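Local coordinates for protein ZYG-9 (Caenorhabditis elegans, PDB 2OF3) that organizes microtubules and spindle poles during mitosis and meiosis in one-cell embryos and is required for default nucleus positioning in oocytes, at residues T93-E98 with I105-L110; E128-F133 with T169-D174. One frame throughout, in Å; residues are numbered along the deposited sequence.

Contact 1. Residues T93-E98 with I105-L110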
loop_
_atom_site.group_PDB
_atom_site.type_symbol
_atom_site.label_atom_id
_atom_site.label_comp_id
_atom_site.label_asym_id
_atom_site.label_seq_id
_atom_site.Cartn_x
_atom_site.Cartn_y
_atom_site.Cartn_z
ATOM N N THR A 93 1.627 -4.399 9.469
ATOM C CA THR A 93 1.373 -5.450 8.492
ATOM C C THR A 93 1.000 -6.777 9.151
ATOM O O THR A 93 0.250 -7.556 8.559
ATOM C CB THR A 93 2.558 -5.708 7.479
ATOM O OG1 THR A 93 3.683 -6.213 8.212
ATOM C CG2 THR A 93 2.971 -4.439 6.753
ATOM N N LEU A 94 1.540 -7.057 10.349
ATOM C CA LEU A 94 1.208 -8.275 11.103
ATOM C C LEU A 94 -0.281 -8.280 11.462
ATOM O O LEU A 94 -0.955 -9.332 11.372
ATOM C CB LEU A 94 2.067 -8.363 12.367
ATOM C CG LEU A 94 3.590 -8.471 12.250
ATOM C CD1 LEU A 94 4.155 -8.650 13.624
ATOM C CD2 LEU A 94 3.977 -9.622 11.364
ATOM N N ARG A 95 -0.784 -7.107 11.834
ATOM C CA ARG A 95 -2.218 -6.883 12.040
ATOM C C ARG A 95 -3.063 -7.042 10.816
ATOM O O ARG A 95 -4.232 -7.343 10.945
ATOM C CB ARG A 95 -2.511 -5.509 12.660
ATOM C CG ARG A 95 -1.744 -5.231 13.939
ATOM C CD ARG A 95 -2.054 -6.291 15.008
ATOM N NE ARG A 95 -0.776 -6.681 15.558
ATOM C CZ ARG A 95 -0.284 -7.903 15.602
ATOM N NH1 ARG A 95 -0.966 -8.934 15.219
ATOM N NH2 ARG A 95 0.907 -8.068 16.103
ATOM N N PHE A 96 -2.517 -6.889 9.622
ATOM C CA PHE A 96 -3.279 -7.162 8.395
ATOM C C PHE A 96 -3.655 -8.627 8.180
ATOM O O PHE A 96 -4.511 -8.921 7.348
ATOM C CB PHE A 96 -2.564 -6.600 7.131
ATOM C CG PHE A 96 -2.404 -5.099 7.133
ATOM C CD1 PHE A 96 -3.180 -4.292 7.976
ATOM C CD2 PHE A 96 -1.469 -4.479 6.305
ATOM C CE1 PHE A 96 -3.026 -2.877 8.008
ATOM C CE2 PHE A 96 -1.298 -3.071 6.306
ATOM C CZ PHE A 96 -2.092 -2.262 7.176
ATOM N N PHE A 97 -3.041 -9.549 8.913
ATOM C CA PHE A 97 -3.304 -10.975 8.726
ATOM C C PHE A 97 -4.375 -11.540 9.702
ATOM O O PHE A 97 -4.947 -12.606 9.481
ATOM C CB PHE A 97 -1.979 -11.742 8.787
ATOM C CG PHE A 97 -1.177 -11.589 7.525
ATOM C CD1 PHE A 97 -1.320 -12.498 6.485
ATOM C CD2 PHE A 97 -0.342 -10.493 7.343
ATOM C CE1 PHE A 97 -0.638 -12.356 5.296
ATOM C CE2 PHE A 97 0.389 -10.344 6.145
ATOM C CZ PHE A 97 0.237 -11.283 5.115
ATOM N N GLU A 98 -4.652 -10.797 10.757
ATOM C CA GLU A 98 -5.715 -11.108 11.674
ATOM C C GLU A 98 -7.067 -10.565 11.209
ATOM O O GLU A 98 -7.147 -9.592 10.462
ATOM C CB GLU A 98 -5.317 -10.504 12.991
ATOM C CG GLU A 98 -4.095 -11.221 13.469
ATOM C CD GLU A 98 -3.249 -10.418 14.405
ATOM O OE1 GLU A 98 -3.678 -9.305 14.820
ATOM O OE2 GLU A 98 -2.134 -10.917 14.707
ATOM N N ILE A 105 -9.462 -0.835 12.249
ATOM C CA ILE A 105 -9.716 0.605 12.234
ATOM C C ILE A 105 -8.583 1.409 12.871
ATOM O O ILE A 105 -8.160 2.440 12.312
ATOM C CB ILE A 105 -11.066 0.970 12.968
ATOM C CG1 ILE A 105 -12.256 0.545 12.124
ATOM C CG2 ILE A 105 -11.159 2.460 13.153
ATOM C CD1 ILE A 105 -13.553 0.118 12.991
ATOM N N LYS A 106 -8.113 0.985 14.042
ATOM C CA LYS A 106 -7.073 1.743 14.744
ATOM C C LYS A 106 -5.692 1.559 14.119
ATOM O O LYS A 106 -4.848 2.443 14.229
ATOM C CB LYS A 106 -6.929 1.310 16.214
ATOM C CG LYS A 106 -8.140 1.626 17.136
ATOM C CD LYS A 106 -8.372 3.126 17.214
ATOM C CE LYS A 106 -9.784 3.437 17.731
ATOM N NZ LYS A 106 -9.704 4.782 18.348
ATOM N N VAL A 107 -5.430 0.377 13.566
ATOM C CA VAL A 107 -4.176 0.163 12.814
ATOM C C VAL A 107 -4.128 1.127 11.648
ATOM O O VAL A 107 -3.132 1.794 11.445
ATOM C CB VAL A 107 -4.034 -1.282 12.317
ATOM C CG1 VAL A 107 -2.893 -1.379 11.300
ATOM C CG2 VAL A 107 -3.826 -2.258 13.512
ATOM N N LEU A 108 -5.236 1.266 10.908
ATOM C CA LEU A 108 -5.218 2.130 9.730
ATOM C C LEU A 108 -5.080 3.579 10.094
ATOM O O LEU A 108 -4.485 4.351 9.357
ATOM C CB LEU A 108 -6.446 1.883 8.839
ATOM C CG LEU A 108 -6.448 0.443 8.299
ATOM C CD1 LEU A 108 -7.793 0.294 7.632
ATOM C CD2 LEU A 108 -5.329 0.231 7.253
ATOM N N GLU A 109 -5.608 3.957 11.260
ATOM C CA GLU A 109 -5.443 5.315 11.766
ATOM C C GLU A 109 -4.000 5.574 12.076
ATOM O O GLU A 109 -3.483 6.650 11.741
ATOM C CB GLU A 109 -6.286 5.470 13.016
ATOM C CG GLU A 109 -6.115 6.712 13.764
ATOM C CD GLU A 109 -6.968 6.694 15.051
ATOM O OE1 GLU A 109 -7.883 5.840 15.187
ATOM O OE2 GLU A 109 -6.723 7.554 15.910
ATOM N N LEU A 110 -3.327 4.603 12.697
ATOM C CA LEU A 110 -1.861 4.739 12.889
ATOM C C LEU A 110 -1.100 4.831 11.559
ATOM O O LEU A 110 -0.211 5.679 11.426
ATOM C CB LEU A 110 -1.254 3.636 13.784
ATOM C CG LEU A 110 0.242 3.783 14.088
ATOM C CD1 LEU A 110 0.565 5.153 14.771
ATOM C CD2 LEU A 110 0.721 2.633 14.961
#
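Arg95 and Phe96 meet Val107 and Leu108 between segment 93-98, at helix 85-95, and helix 101-120. The two helices follow each other in the TOG domain, an alpha-solenoid built of HEAT repeats. The contact is apolar, with no hydrogen bond between the segments, and its four touching residues are all buried.

Arg95 can be followed outward. Its CB lies 3.6 Å from Val107 CG2. Its CG meets the same methyl at 3.7 Å. Here the aliphatic base of the arginine does the packing, crossing the valine at about a right angle. The chain then bends at chi2 (-59°) and again at chi3, and this turns the tip back toward its own segment. Leu94 CB sits over one face of the guanidinium, 3.8 Å above its plane and toward the rim. A salt bridge from the guanidinium to Glu98 is modelled here, but its atoms sit too close together and the detail is doubtful. His63 of helix 60-76 also touches the arginine side chain.

Val107 divides its methyls between two partners. CG2 serves Arg95. CG1, anti to the backbone N (chi1 168°), is carried to Phe96. Leu108 continues from there toward helix 146-163, where it touches Met148, Val152 and Ile155. The Phe96 backbone O accepts a hydrogen bond from Lys140 NZ. At the Phe96 ring, one corner does most of the work: CE1 is 3.6 Å from Val107 CG1 and 3.9 Å from Leu108 CD2.

Contact 2. Residues E128-F133 with T169-D174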
loop_
_atom_site.group_PDB
_atom_site.type_symbol
_atom_site.label_atom_id
_atom_site.label_comp_id
_atom_site.label_asym_id
_atom_site.label_seq_id
_atom_site.Cartn_x
_atom_site.Cartn_y
_atom_site.Cartn_z
ATOM N N GLU A 128 13.207 -0.300 0.369
ATOM C CA GLU A 128 12.997 -1.331 1.363
ATOM C C GLU A 128 11.779 -1.050 2.236
ATOM O O GLU A 128 11.010 -1.957 2.486
ATOM C CB GLU A 128 14.226 -1.482 2.272
ATOM C CG GLU A 128 15.486 -2.096 1.549
ATOM C CD GLU A 128 16.212 -1.120 0.653
ATOM O OE1 GLU A 128 16.033 0.132 0.714
ATOM O OE2 GLU A 128 16.995 -1.621 -0.167
ATOM N N GLU A 129 11.649 0.181 2.730
ATOM C CA GLU A 129 10.493 0.553 3.549
ATOM C C GLU A 129 9.197 0.483 2.764
ATOM O O GLU A 129 8.189 -0.005 3.290
ATOM C CB GLU A 129 10.604 1.973 4.038
ATOM C CG GLU A 129 11.738 2.195 4.916
ATOM C CD GLU A 129 11.939 3.689 5.210
ATOM O OE1 GLU A 129 12.975 4.265 4.657
ATOM O OE2 GLU A 129 11.038 4.206 5.994
ATOM N N VAL A 130 9.217 0.992 1.537
ATOM C CA VAL A 130 8.051 0.937 0.638
ATOM C C VAL A 130 7.589 -0.493 0.379
ATOM O O VAL A 130 6.405 -0.814 0.493
ATOM C CB VAL A 130 8.298 1.702 -0.725
ATOM C CG1 VAL A 130 7.027 1.680 -1.561
ATOM C CG2 VAL A 130 8.625 3.179 -0.497
ATOM N N SER A 131 8.524 -1.352 0.028
ATOM C CA SER A 131 8.243 -2.749 -0.342
ATOM C C SER A 131 7.793 -3.533 0.836
ATOM O O SER A 131 7.045 -4.467 0.690
ATOM C CB SER A 131 9.559 -3.408 -0.804
ATOM O OG SER A 131 9.515 -3.360 -2.192
ATOM N N ALA A 132 8.300 -3.209 2.012
ATOM C CA ALA A 132 7.870 -3.892 3.263
ATOM C C ALA A 132 6.431 -3.550 3.635
ATOM O O ALA A 132 5.810 -4.309 4.321
ATOM C CB ALA A 132 8.797 -3.504 4.436
ATOM N N PHE A 133 5.894 -2.402 3.214
ATOM C CA PHE A 133 4.574 -1.989 3.705
ATOM C C PHE A 133 3.463 -2.112 2.653
ATOM O O PHE A 133 2.406 -2.713 2.910
ATOM C CB PHE A 133 4.596 -0.544 4.260
ATOM C CG PHE A 133 3.221 -0.083 4.772
ATOM C CD1 PHE A 133 2.563 -0.788 5.796
ATOM C CD2 PHE A 133 2.599 1.018 4.240
ATOM C CE1 PHE A 133 1.273 -0.376 6.292
ATOM C CE2 PHE A 133 1.315 1.440 4.725
ATOM C CZ PHE A 133 0.663 0.724 5.724
ATOM N N THR A 169 3.199 1.783 -9.162
ATOM C CA THR A 169 2.424 1.020 -10.162
ATOM C C THR A 169 2.816 -0.429 -10.260
ATOM O O THR A 169 1.922 -1.269 -10.348
ATOM C CB THR A 169 2.427 1.727 -11.521
ATOM O OG1 THR A 169 1.820 3.003 -11.338
ATOM C CG2 THR A 169 1.645 0.937 -12.628
ATOM N N PRO A 170 4.133 -0.763 -10.229
ATOM C CA PRO A 170 4.515 -2.199 -10.248
ATOM C C PRO A 170 3.856 -3.043 -9.119
ATOM O O PRO A 170 3.488 -4.228 -9.335
ATOM C CB PRO A 170 6.059 -2.148 -10.055
ATOM C CG PRO A 170 6.477 -0.799 -10.540
ATOM C CD PRO A 170 5.322 0.134 -10.235
ATOM N N MET A 171 3.690 -2.458 -7.925
ATOM C CA MET A 171 3.060 -3.159 -6.794
ATOM C C MET A 171 1.552 -3.240 -7.038
ATOM O O MET A 171 0.934 -4.249 -6.714
ATOM C CB MET A 171 3.351 -2.398 -5.487
ATOM C CG MET A 171 4.856 -2.605 -4.966
ATOM S SD MET A 171 5.364 -1.725 -3.495
ATOM C CE MET A 171 5.107 -0.095 -3.977
ATOM N N LEU A 172 0.962 -2.168 -7.587
ATOM C CA LEU A 172 -0.463 -2.172 -7.947
ATOM C C LEU A 172 -0.733 -3.188 -9.057
ATOM O O LEU A 172 -1.730 -3.919 -8.967
ATOM C CB LEU A 172 -0.937 -0.788 -8.356
ATOM C CG LEU A 172 -1.022 0.193 -7.199
ATOM C CD1 LEU A 172 -1.010 1.559 -7.821
ATOM C CD2 LEU A 172 -2.321 -0.055 -6.360
ATOM N N LEU A 173 0.167 -3.290 -10.055
ATOM C CA LEU A 173 0.069 -4.347 -11.102
ATOM C C LEU A 173 0.184 -5.711 -10.519
ATOM O O LEU A 173 -0.604 -6.633 -10.868
ATOM C CB LEU A 173 1.061 -4.125 -12.292
ATOM C CG LEU A 173 0.856 -2.852 -13.131
ATOM C CD1 LEU A 173 2.052 -2.620 -14.070
ATOM C CD2 LEU A 173 -0.508 -2.863 -13.974
ATOM N N ASP A 174 1.125 -5.891 -9.605
ATOM C CA ASP A 174 1.315 -7.193 -8.975
ATOM C C ASP A 174 0.074 -7.639 -8.198
ATOM O O ASP A 174 -0.289 -8.831 -8.160
ATOM C CB ASP A 174 2.516 -7.151 -8.026
ATOM C CG ASP A 174 3.169 -8.535 -7.874
ATOM O OD1 ASP A 174 3.514 -9.166 -8.933
ATOM O OD2 ASP A 174 3.317 -9.017 -6.709
#
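Val130 and Met171 make the closest contact between 128-133 and 169-174. This interaction is apolar. Val130 CG1 is 3.6 Å from Met171 CE, and the two side chains cross at about a right angle. Met171 reaches over almost alone. Its chain runs extended through chi2 (177°) as far as SD, then bends at chi3 (-59°), which lays the terminal methyl against the valine. The nearest CA atoms, those of Ser131 and Met171, are 8.3 Å apart, and the methionine side chain bridges that distance.

A looser van der Waals approach involves the sulfur. Met171 SD lies 4.4 Å from Ser131 CA, so it rests near the serine backbone. Ser131 borders the contact, which is only partly buried.

Polar bonds between the segments are absent. The charged residues turn to other partners. Glu128 forms a salt bridge with Lys19 of helix 10-19, and Asp174 forms one with Lys177. Thr169 OG1 bonds to Pro165 O.

Backbone bonding shapes the second helix. It kinks at Pro170, whose N has no hydrogen to give, and Met171 N also makes no bond back to the turn before it. Beyond the kink, Leu172 and Leu173 pack on helix 181-198. Lateral packing of this kind, with side chains bridging neighbouring helices in a row, is characteristic of the HEAT-repeat alpha-solenoid that forms a TOG domain.

In the fold
The two contacts come one after the other along the chain, and helices 101-120 and 127-139, one from each, are consecutive. The centres of contacts 1 and 2 lie about 17 Å apart, yet the two contacts touch directly. Phe96 CE2 is 3.7 Å from Phe133 CE1, so the two phenylalanines carry the packing from contact 1 to helix 127-139. Thr93 adds to this joint: its CG2 is 3.8 Å from Phe133 CD1 and also meets Ala132 O at 3.7 Å. Contact 2 then extends the row of helices to helix 165-174. All four segments belong to one TOG domain, the module through which XMAP215/Dis1-family proteins bind tubulin.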